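Local structure of putative esterase (Uncultured bacterium, 7C4D) at residues I55-H60 with E72-D77; G94-G99 with A119-G124; L218-E223 with K244-P249. The protein probably hydrolyses carboxylic esters, as expected of a marine bacterial esterase with an alpha/beta hydrolase fold. All coordinates share one frame; numbering follows the deposited sequence.

Interaction 1 of 3, residues I55-H60 with E72-D77; sequences IDQRNH and ESMAED
R58 and M74 bring the two backbones closest, their CA atoms 6.9 Å apart, where a type II beta turn from Q57 to H60 faces the flank of helix 71-84. The contact shows how one arginine can tie a loop to a helix. R58 grips D77 side-on, with NE 2.6 Å from OD2 and NH2 2.7 Å from OD1. Both oxygens are met on their syn sides, and guanidinium and carboxylate planes lie only 16° apart, so the paired bonds fix the rotation of both groups. A bend at chi3 (55°) in R58 turns its NE/NH2 edge to D77. S73 OG stands over one guanidinium face, 3.6 Å from R58 CZ, while itself bonding to S70. M74 CG lies 3.8 Å from R58 CG. Two waters fill in: one accepts from R58 N and donates to D77 OD2, the other donates to M74 O and, over a longer 3.3 Å, to Q57 OE1. Within the turn, H60 ND1 donates to R58 O, 2.9 Å away. R58 NH1 also bonds to D68 O, and the contact packs against helix 97-108, where M74 touches T101, and strand 25-29, where Q57 touches L29.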
loop_
_atom_site.group_PDB
_atom_site.type_symbol
_atom_site.label_atom_id
_atom_site.label_comp_id
_atom_site.label_asym_id
_atom_site.label_seq_id
_atom_site.Cartn_x
_atom_site.Cartn_y
_atom_site.Cartn_z
ATOM N N ILE A 55 7.313 -2.115 6.167
ATOM C CA ILE A 55 6.590 -3.346 6.467
ATOM C C ILE A 55 6.167 -3.971 5.141
ATOM O O ILE A 55 5.820 -3.247 4.195
ATOM C CB ILE A 55 5.390 -2.996 7.367
ATOM C CG1 ILE A 55 5.811 -2.792 8.827
ATOM C CG2 ILE A 55 4.268 -4.003 7.232
ATOM C CD1 ILE A 55 6.123 -4.050 9.504
ATOM N N ASP A 56 6.312 -5.305 5.046
ATOM C CA ASP A 56 5.737 -6.101 3.962
ATOM C C ASP A 56 4.402 -6.610 4.513
ATOM O O ASP A 56 4.361 -7.152 5.607
ATOM C CB ASP A 56 6.644 -7.270 3.551
ATOM C CG ASP A 56 7.914 -6.911 2.781
ATOM O OD1 ASP A 56 8.072 -5.756 2.400
ATOM O OD2 ASP A 56 8.715 -7.802 2.511
ATOM N N GLN A 57 3.291 -6.306 3.847
ATOM C CA GLN A 57 2.004 -6.766 4.367
ATOM C C GLN A 57 1.771 -8.234 3.999
ATOM O O GLN A 57 2.479 -8.757 3.130
ATOM C CB GLN A 57 0.901 -5.848 3.863
ATOM C CG GLN A 57 1.010 -4.455 4.479
ATOM C CD GLN A 57 -0.088 -3.591 3.951
ATOM O OE1 GLN A 57 -1.180 -3.523 4.521
ATOM N NE2 GLN A 57 0.181 -3.006 2.799
ATOM N N ARG A 58 0.772 -8.876 4.650
ATOM C CA ARG A 58 0.456 -10.280 4.365
ATOM C C ARG A 58 0.328 -10.509 2.855
ATOM O O ARG A 58 -0.157 -9.634 2.128
ATOM C CB ARG A 58 -0.773 -10.726 5.160
ATOM C CG ARG A 58 -2.111 -10.182 4.673
ATOM C CD ARG A 58 -3.266 -10.978 5.258
ATOM N NE ARG A 58 -3.125 -10.977 6.696
ATOM C CZ ARG A 58 -3.698 -11.849 7.516
ATOM N NH1 ARG A 58 -4.474 -12.791 7.016
ATOM N NH2 ARG A 58 -3.500 -11.774 8.822
ATOM N N ASN A 59 0.886 -11.649 2.395
ATOM C CA ASN A 59 0.864 -12.133 1.020
ATOM C C ASN A 59 1.830 -11.370 0.108
ATOM O O ASN A 59 1.816 -11.564 -1.110
ATOM C CB ASN A 59 -0.548 -12.232 0.427
ATOM C CG ASN A 59 -1.396 -13.301 1.091
ATOM O OD1 ASN A 59 -0.893 -14.349 1.530
ATOM N ND2 ASN A 59 -2.688 -13.035 1.193
ATOM N N HIS A 60 2.700 -10.545 0.707
ATOM C CA HIS A 60 3.558 -9.646 -0.048
ATOM C C HIS A 60 4.996 -9.751 0.447
ATOM O O HIS A 60 5.244 -9.975 1.633
ATOM C CB HIS A 60 3.058 -8.187 0.017
ATOM C CG HIS A 60 1.828 -7.910 -0.766
ATOM N ND1 HIS A 60 0.560 -8.175 -0.269
ATOM C CD2 HIS A 60 1.665 -7.374 -1.993
ATOM C CE1 HIS A 60 -0.333 -7.824 -1.183
ATOM N NE2 HIS A 60 0.325 -7.355 -2.265
ATOM N N GLU A 72 -9.627 -5.987 7.915
ATOM C CA GLU A 72 -9.699 -6.308 9.330
ATOM C C GLU A 72 -8.434 -7.073 9.726
ATOM O O GLU A 72 -7.816 -6.778 10.744
ATOM C CB GLU A 72 -10.968 -7.116 9.600
ATOM C CG GLU A 72 -11.091 -7.635 11.015
ATOM C CD GLU A 72 -11.396 -6.561 12.042
ATOM O OE1 GLU A 72 -10.768 -6.600 13.118
ATOM O OE2 GLU A 72 -12.266 -5.699 11.765
ATOM N N SER A 73 -8.055 -8.053 8.903
ATOM C CA SER A 73 -6.964 -8.956 9.234
ATOM C C SER A 73 -5.639 -8.224 9.065
ATOM O O SER A 73 -4.755 -8.377 9.907
ATOM C CB SER A 73 -6.997 -10.241 8.412
ATOM O OG SER A 73 -6.738 -9.993 7.043
ATOM N N MET A 74 -5.539 -7.436 7.975
ATOM C CA MET A 74 -4.358 -6.631 7.681
ATOM C C MET A 74 -4.149 -5.589 8.772
ATOM O O MET A 74 -3.037 -5.454 9.236
ATOM C CB MET A 74 -4.420 -6.022 6.278
ATOM C CG MET A 74 -4.279 -7.102 5.221
ATOM S SD MET A 74 -3.909 -6.715 3.506
ATOM C CE MET A 74 -5.426 -5.889 3.046
ATOM N N ALA A 75 -5.246 -4.993 9.286
ATOM C CA ALA A 75 -5.224 -4.054 10.406
ATOM C C ALA A 75 -4.695 -4.723 11.655
ATOM O O ALA A 75 -3.992 -4.091 12.451
ATOM C CB ALA A 75 -6.594 -3.479 10.679
ATOM N N GLU A 76 -5.083 -5.998 11.834
ATOM C CA GLU A 76 -4.670 -6.749 13.009
ATOM C C GLU A 76 -3.175 -7.067 12.956
ATOM O O GLU A 76 -2.501 -7.003 13.984
ATOM C CB GLU A 76 -5.517 -8.019 13.231
ATOM C CG GLU A 76 -5.514 -8.445 14.701
ATOM C CD GLU A 76 -6.064 -7.362 15.621
ATOM O OE1 GLU A 76 -7.045 -6.684 15.213
ATOM O OE2 GLU A 76 -5.496 -7.164 16.718
ATOM N N ASP A 77 -2.712 -7.497 11.776
ATOM C CA ASP A 77 -1.289 -7.660 11.466
ATOM C C ASP A 77 -0.491 -6.422 11.868
ATOM O O ASP A 77 0.511 -6.541 12.583
ATOM C CB ASP A 77 -1.063 -7.934 9.979
ATOM C CG ASP A 77 -1.636 -9.262 9.502
ATOM O OD1 ASP A 77 -2.055 -10.086 10.371
ATOM O OD2 ASP A 77 -1.642 -9.474 8.274
HETATM O O HOH W 1 -0.837 -4.732 7.546
HETATM O O HOH W 2 -0.784 -7.376 6.480
#

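Interaction 2 of 3, residues G94-G99 with A119-G124; sequences GHSMGG and ADIAPG. With ACT (acetate ion), chain D; SO4 (sulfate ion), chain E.
At the probable nucleophile elbow of this hydrolase, the sharp turn between strand 90-95 and helix 97-108, S96 and H95 meet the end of the neighbouring parallel strand, 113-119. Two backbone bonds join them: A119 N to G94 O, 2.9 Å and nearly straight at 175°, and S96 N to A119 O at 3.0 Å. Between these bonds H95 and A119 form a parallel bridge, and the H95 ring, its CG anti to the backbone N (chi1 175°), sets its edge on the methyl, CD2 lying 3.9 Å from A119 CB. NE2 of the same ring donates to H253 O, while ND1 makes a weak bond to O3 of a sulfate ion, probably from the crystallisation liquor. With an alanine here in place of H95, the carbonyl of H253 would probably lose this donor and a gap would open beside the A119 methyl. The sequence G94-H95-S96-M97-G98 fits the GxSxG signature, and S96 has the positive phi (52°) of the strained elbow serine; with D120 and H253 it probably forms the catalytic triad, D120 OD2 being bonded to H253 ND1. Glycines keep the turn compact: a side chain at G94 would run into G98 O, and one at G99 into I121 CG2. I121 lies alongside the elbow backbone, its CD1 and CG2 each 3.4 Å from S96 O. Next to S96 an acetate ion, probably also from the crystallisation liquor, sits with its carbon 3.2 Å from S96 OG. Its OXT accepts a bond of 2.9 Å from M97 N and it is also bonded to L32 N, an arrangement consistent with an oxyanion hole.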
loop_
_atom_site.group_PDB
_atom_site.type_symbol
_atom_site.label_atom_id
_atom_site.label_comp_id
_atom_site.label_asym_id
_atom_site.label_seq_id
_atom_site.Cartn_x
_atom_site.Cartn_y
_atom_site.Cartn_z
ATOM N N GLY A 94 0.218 5.165 4.350
ATOM C CA GLY A 94 -0.349 4.008 3.668
ATOM C C GLY A 94 -0.720 4.396 2.248
ATOM O O GLY A 94 -1.509 5.317 2.048
ATOM N N HIS A 95 -0.130 3.697 1.292
ATOM C CA HIS A 95 -0.374 3.918 -0.125
ATOM C C HIS A 95 -1.415 2.905 -0.600
ATOM O O HIS A 95 -1.211 1.696 -0.449
ATOM C CB HIS A 95 0.922 3.774 -0.928
ATOM C CG HIS A 95 0.709 3.865 -2.397
ATOM N ND1 HIS A 95 0.948 2.833 -3.242
ATOM C CD2 HIS A 95 0.195 4.850 -3.161
ATOM C CE1 HIS A 95 0.623 3.184 -4.469
ATOM N NE2 HIS A 95 0.195 4.417 -4.440
ATOM N N SER A 96 -2.526 3.423 -1.149
ATOM C CA SER A 96 -3.600 2.625 -1.724
ATOM C C SER A 96 -4.097 1.552 -0.746
ATOM O O SER A 96 -4.620 1.890 0.329
ATOM C CB SER A 96 -3.228 2.056 -3.056
ATOM O OG SER A 96 -4.399 1.977 -3.870
ATOM N N MET A 97 -3.885 0.270 -1.090
ATOM C CA MET A 97 -4.359 -0.794 -0.218
ATOM C C MET A 97 -3.805 -0.542 1.176
ATOM O O MET A 97 -4.524 -0.670 2.163
ATOM C CB MET A 97 -3.918 -2.183 -0.701
ATOM C CG MET A 97 -4.252 -3.296 0.277
ATOM S SD MET A 97 -3.646 -4.950 -0.174
ATOM C CE MET A 97 -1.916 -4.892 0.311
ATOM N N GLY A 98 -2.534 -0.132 1.236
ATOM C CA GLY A 98 -1.874 0.209 2.495
ATOM C C GLY A 98 -2.556 1.385 3.205
ATOM O O GLY A 98 -2.645 1.415 4.432
ATOM N N GLY A 99 -3.136 2.278 2.413
ATOM C CA GLY A 99 -3.872 3.417 2.947
ATOM C C GLY A 99 -5.195 3.030 3.603
ATOM O O GLY A 99 -5.576 3.653 4.594
ATOM N N ALA A 119 -2.042 7.966 0.869
ATOM C CA ALA A 119 -1.567 8.257 -0.493
ATOM C C ALA A 119 -2.479 7.636 -1.558
ATOM O O ALA A 119 -2.547 6.404 -1.716
ATOM C CB ALA A 119 -0.136 7.793 -0.677
ATOM N N ASP A 120 -3.214 8.522 -2.239
ATOM C CA ASP A 120 -3.979 8.246 -3.454
ATOM C C ASP A 120 -4.987 7.082 -3.332
ATOM O O ASP A 120 -4.996 6.187 -4.169
ATOM C CB ASP A 120 -3.078 8.172 -4.687
ATOM C CG ASP A 120 -3.811 8.519 -5.987
ATOM O OD1 ASP A 120 -4.371 9.643 -6.102
ATOM O OD2 ASP A 120 -3.832 7.662 -6.883
ATOM N N ILE A 121 -5.868 7.127 -2.322
ATOM C CA ILE A 121 -7.006 6.241 -2.212
ATOM C C ILE A 121 -8.041 6.884 -1.288
ATOM O O ILE A 121 -7.693 7.641 -0.375
ATOM C CB ILE A 121 -6.568 4.846 -1.719
ATOM C CG1 ILE A 121 -7.654 3.805 -2.011
ATOM C CG2 ILE A 121 -6.151 4.904 -0.268
ATOM C CD1 ILE A 121 -7.376 2.404 -1.540
ATOM N N ALA A 122 -9.325 6.589 -1.528
ATOM C CA ALA A 122 -10.380 7.207 -0.733
ATOM C C ALA A 122 -10.937 6.168 0.235
ATOM O O ALA A 122 -10.758 4.980 0.028
ATOM C CB ALA A 122 -11.448 7.795 -1.639
ATOM N N PRO A 123 -11.639 6.536 1.320
ATOM C CA PRO A 123 -12.164 5.523 2.213
ATOM C C PRO A 123 -13.272 4.647 1.614
ATOM O O PRO A 123 -13.527 3.561 2.124
ATOM C CB PRO A 123 -12.666 6.298 3.439
ATOM C CG PRO A 123 -12.328 7.748 3.204
ATOM C CD PRO A 123 -11.971 7.899 1.744
ATOM N N GLY A 124 -13.904 5.077 0.526
ATOM C CA GLY A 124 -15.112 4.401 0.067
ATOM C C GLY A 124 -14.877 3.283 -0.959
ATOM O O GLY A 124 -13.774 3.042 -1.458
HETATM C C ACT D . -3.697 -0.993 -4.663
HETATM O O ACT D . -3.180 -0.402 -5.641
HETATM O OXT ACT D . -3.127 -1.113 -3.561
HETATM C CH3 ACT D . -5.117 -1.601 -4.778
HETATM S S SO4 E . 3.990 0.443 -3.570
HETATM O O1 SO4 E . 4.867 -0.638 -3.207
HETATM O O2 SO4 E . 2.852 -0.111 -4.271
HETATM O O3 SO4 E . 3.510 1.126 -2.385
HETATM O O4 SO4 E . 4.679 1.374 -4.415
#

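Interaction 3 of 3, residues L218-E223 with K244-P249; sequences LFLKGE and KLVTIP
F219 and L245 sit side by side in a parallel pairing that shows the usual division of labour in a sheet, with backbone bonds fixing the register and side chains packing on both faces. Strands 218-222 and 244-248 run 4.6 Å apart at closest approach and at 27° to each other. Five backbone hydrogen bonds join them: F219 N to K244 O at 2.7 Å, then V246 N to F219 O, K221 N to V246 O and I248 N to K221 O. The fifth and longest runs 3.2 Å from E223 N to I248 O. Weaker CA-H...O contacts reinforce four of these carbonyls; L245 CA lies 3.3 Å from F219 O.

Apolar contacts occur on both faces. On one, L220 and V246 point the same way, with L220 CD2 3.6 Å from V246 CG1; L220 CD2 also reaches I248 CG1, and L218 CD1 crosses to V246 CG2 at 3.9 Å. Helix 260-270 covers this side through F263 and F270. On the other, F219 CB meets L245 CG at 4.1 Å, and both pack on I236 of helix 232-239, which links the strands as a beta-alpha-beta unit.

Polar side chains keep to the second face and the strand ends. K221, extended with its CG anti to the backbone N (chi1 -170°), runs alongside T247, bringing CD 3.6 Å from OG1. E223 runs past P249 CA and bonds G250 N through OE1.

The pairing thus rests on backbone bonding and hydrocarbon contact, with no salt bridge between the strands, and the polar chains lie where the sheet edge is at least partly exposed.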
loop_
_atom_site.group_PDB
_atom_site.type_symbol
_atom_site.label_atom_id
_atom_site.label_comp_id
_atom_site.label_asym_id
_atom_site.label_seq_id
_atom_site.Cartn_x
_atom_site.Cartn_y
_atom_site.Cartn_z
ATOM N N LEU A 218 -3.645 13.383 6.390
ATOM C CA LEU A 218 -3.286 14.012 5.116
ATOM C C LEU A 218 -3.605 13.044 3.973
ATOM O O LEU A 218 -3.145 11.906 3.993
ATOM C CB LEU A 218 -1.796 14.400 5.136
ATOM C CG LEU A 218 -1.193 14.860 3.793
ATOM C CD1 LEU A 218 -1.893 16.111 3.282
ATOM C CD2 LEU A 218 0.319 15.125 3.923
ATOM N N PHE A 219 -4.454 13.475 3.023
ATOM C CA PHE A 219 -4.714 12.725 1.802
ATOM C C PHE A 219 -3.893 13.368 0.685
ATOM O O PHE A 219 -4.060 14.550 0.358
ATOM C CB PHE A 219 -6.223 12.667 1.515
ATOM C CG PHE A 219 -6.989 11.788 2.473
ATOM C CD1 PHE A 219 -7.187 12.163 3.801
ATOM C CD2 PHE A 219 -7.446 10.530 2.076
ATOM C CE1 PHE A 219 -7.875 11.339 4.697
ATOM C CE2 PHE A 219 -8.095 9.685 2.980
ATOM C CZ PHE A 219 -8.315 10.092 4.284
ATOM N N LEU A 220 -2.975 12.581 0.120
ATOM C CA LEU A 220 -2.193 13.020 -1.022
ATOM C C LEU A 220 -2.751 12.367 -2.286
ATOM O O LEU A 220 -2.708 11.157 -2.438
ATOM C CB LEU A 220 -0.726 12.655 -0.809
ATOM C CG LEU A 220 0.067 13.500 0.192
ATOM C CD1 LEU A 220 1.373 12.781 0.473
ATOM C CD2 LEU A 220 0.378 14.872 -0.392
ATOM N N LYS A 221 -3.256 13.200 -3.191
ATOM C CA LYS A 221 -3.867 12.813 -4.447
ATOM C C LYS A 221 -2.867 13.007 -5.585
ATOM O O LYS A 221 -2.195 14.025 -5.648
ATOM C CB LYS A 221 -5.015 13.783 -4.721
ATOM C CG LYS A 221 -5.902 13.363 -5.877
ATOM C CD LYS A 221 -6.716 14.470 -6.491
ATOM C CE LYS A 221 -7.066 14.160 -7.931
ATOM N NZ LYS A 221 -7.604 15.372 -8.582
ATOM N N GLY A 222 -2.738 12.017 -6.470
ATOM C CA GLY A 222 -2.024 12.243 -7.724
ATOM C C GLY A 222 -2.905 13.022 -8.703
ATOM O O GLY A 222 -4.090 12.712 -8.867
ATOM N N GLU A 223 -2.350 14.070 -9.316
ATOM C CA GLU A 223 -3.099 14.916 -10.255
ATOM C C GLU A 223 -3.710 14.081 -11.385
ATOM O O GLU A 223 -4.869 14.283 -11.725
ATOM C CB GLU A 223 -2.187 15.996 -10.858
ATOM C CG GLU A 223 -2.909 17.045 -11.701
ATOM C CD GLU A 223 -2.075 17.775 -12.747
ATOM O OE1 GLU A 223 -0.840 17.886 -12.581
ATOM O OE2 GLU A 223 -2.663 18.228 -13.747
ATOM N N LYS A 244 -6.528 17.054 5.631
ATOM C CA LYS A 244 -6.101 17.948 4.569
ATOM C C LYS A 244 -5.926 17.120 3.310
ATOM O O LYS A 244 -5.540 15.960 3.407
ATOM C CB LYS A 244 -4.825 18.675 4.986
ATOM C CG LYS A 244 -5.018 19.750 6.055
ATOM C CD LYS A 244 -3.795 19.932 6.931
ATOM C CE LYS A 244 -3.732 21.268 7.640
ATOM N NZ LYS A 244 -3.303 22.341 6.710
ATOM N N LEU A 245 -6.278 17.711 2.160
ATOM C CA LEU A 245 -6.142 17.123 0.832
ATOM C C LEU A 245 -5.131 17.925 0.019
ATOM O O LEU A 245 -5.260 19.136 -0.096
ATOM C CB LEU A 245 -7.488 17.180 0.119
ATOM C CG LEU A 245 -8.371 15.947 0.274
ATOM C CD1 LEU A 245 -9.084 15.975 1.607
ATOM C CD2 LEU A 245 -9.376 15.856 -0.864
ATOM N N VAL A 246 -4.152 17.239 -0.572
ATOM C CA VAL A 246 -3.106 17.920 -1.301
ATOM C C VAL A 246 -2.887 17.134 -2.588
ATOM O O VAL A 246 -2.700 15.920 -2.547
ATOM C CB VAL A 246 -1.826 18.032 -0.441
ATOM C CG1 VAL A 246 -0.575 18.284 -1.262
ATOM C CG2 VAL A 246 -1.949 19.063 0.679
ATOM N N THR A 247 -2.904 17.846 -3.720
ATOM C CA THR A 247 -2.657 17.272 -5.038
ATOM C C THR A 247 -1.200 17.485 -5.437
ATOM O O THR A 247 -0.743 18.627 -5.501
ATOM C CB THR A 247 -3.648 17.855 -6.053
ATOM O OG1 THR A 247 -4.953 17.450 -5.625
ATOM C CG2 THR A 247 -3.396 17.416 -7.475
ATOM N N ILE A 248 -0.468 16.382 -5.666
ATOM C CA ILE A 248 0.888 16.457 -6.197
ATOM C C ILE A 248 0.780 16.593 -7.714
ATOM O O ILE A 248 0.309 15.649 -8.355
ATOM C CB ILE A 248 1.689 15.195 -5.832
ATOM C CG1 ILE A 248 1.820 15.009 -4.318
ATOM C CG2 ILE A 248 3.028 15.160 -6.553
ATOM C CD1 ILE A 248 2.663 13.813 -3.912
ATOM N N PRO A 249 1.195 17.740 -8.320
ATOM C CA PRO A 249 1.159 17.929 -9.780
ATOM C C PRO A 249 1.924 16.889 -10.601
ATOM O O PRO A 249 3.028 16.491 -10.241
ATOM C CB PRO A 249 1.874 19.261 -10.036
ATOM C CG PRO A 249 2.595 19.551 -8.738
ATOM C CD PRO A 249 1.766 18.913 -7.640
#

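In the fold
The three contacts follow one another along the chain, each closing before the next opens, and trace a path across one alpha/beta hydrolase domain. Interaction 1 and interaction 2 have centres 14 Å apart and meet through M97, which packs on Q57, H60 and M74. Interaction 2 and interaction 3, with centres 12 Å apart, share the central sheet: D120 N probably bonds to L220 O, and D120 OD1 to G222 N, so strand 217-222 would help position the probable triad acid. Interactions 1 and 3 lie about 25 Å apart between centres, on opposite sides of the chain's centre, without touching. The likely catalytic elbow therefore stands between a loop-helix junction and the sheet's edge strand pair.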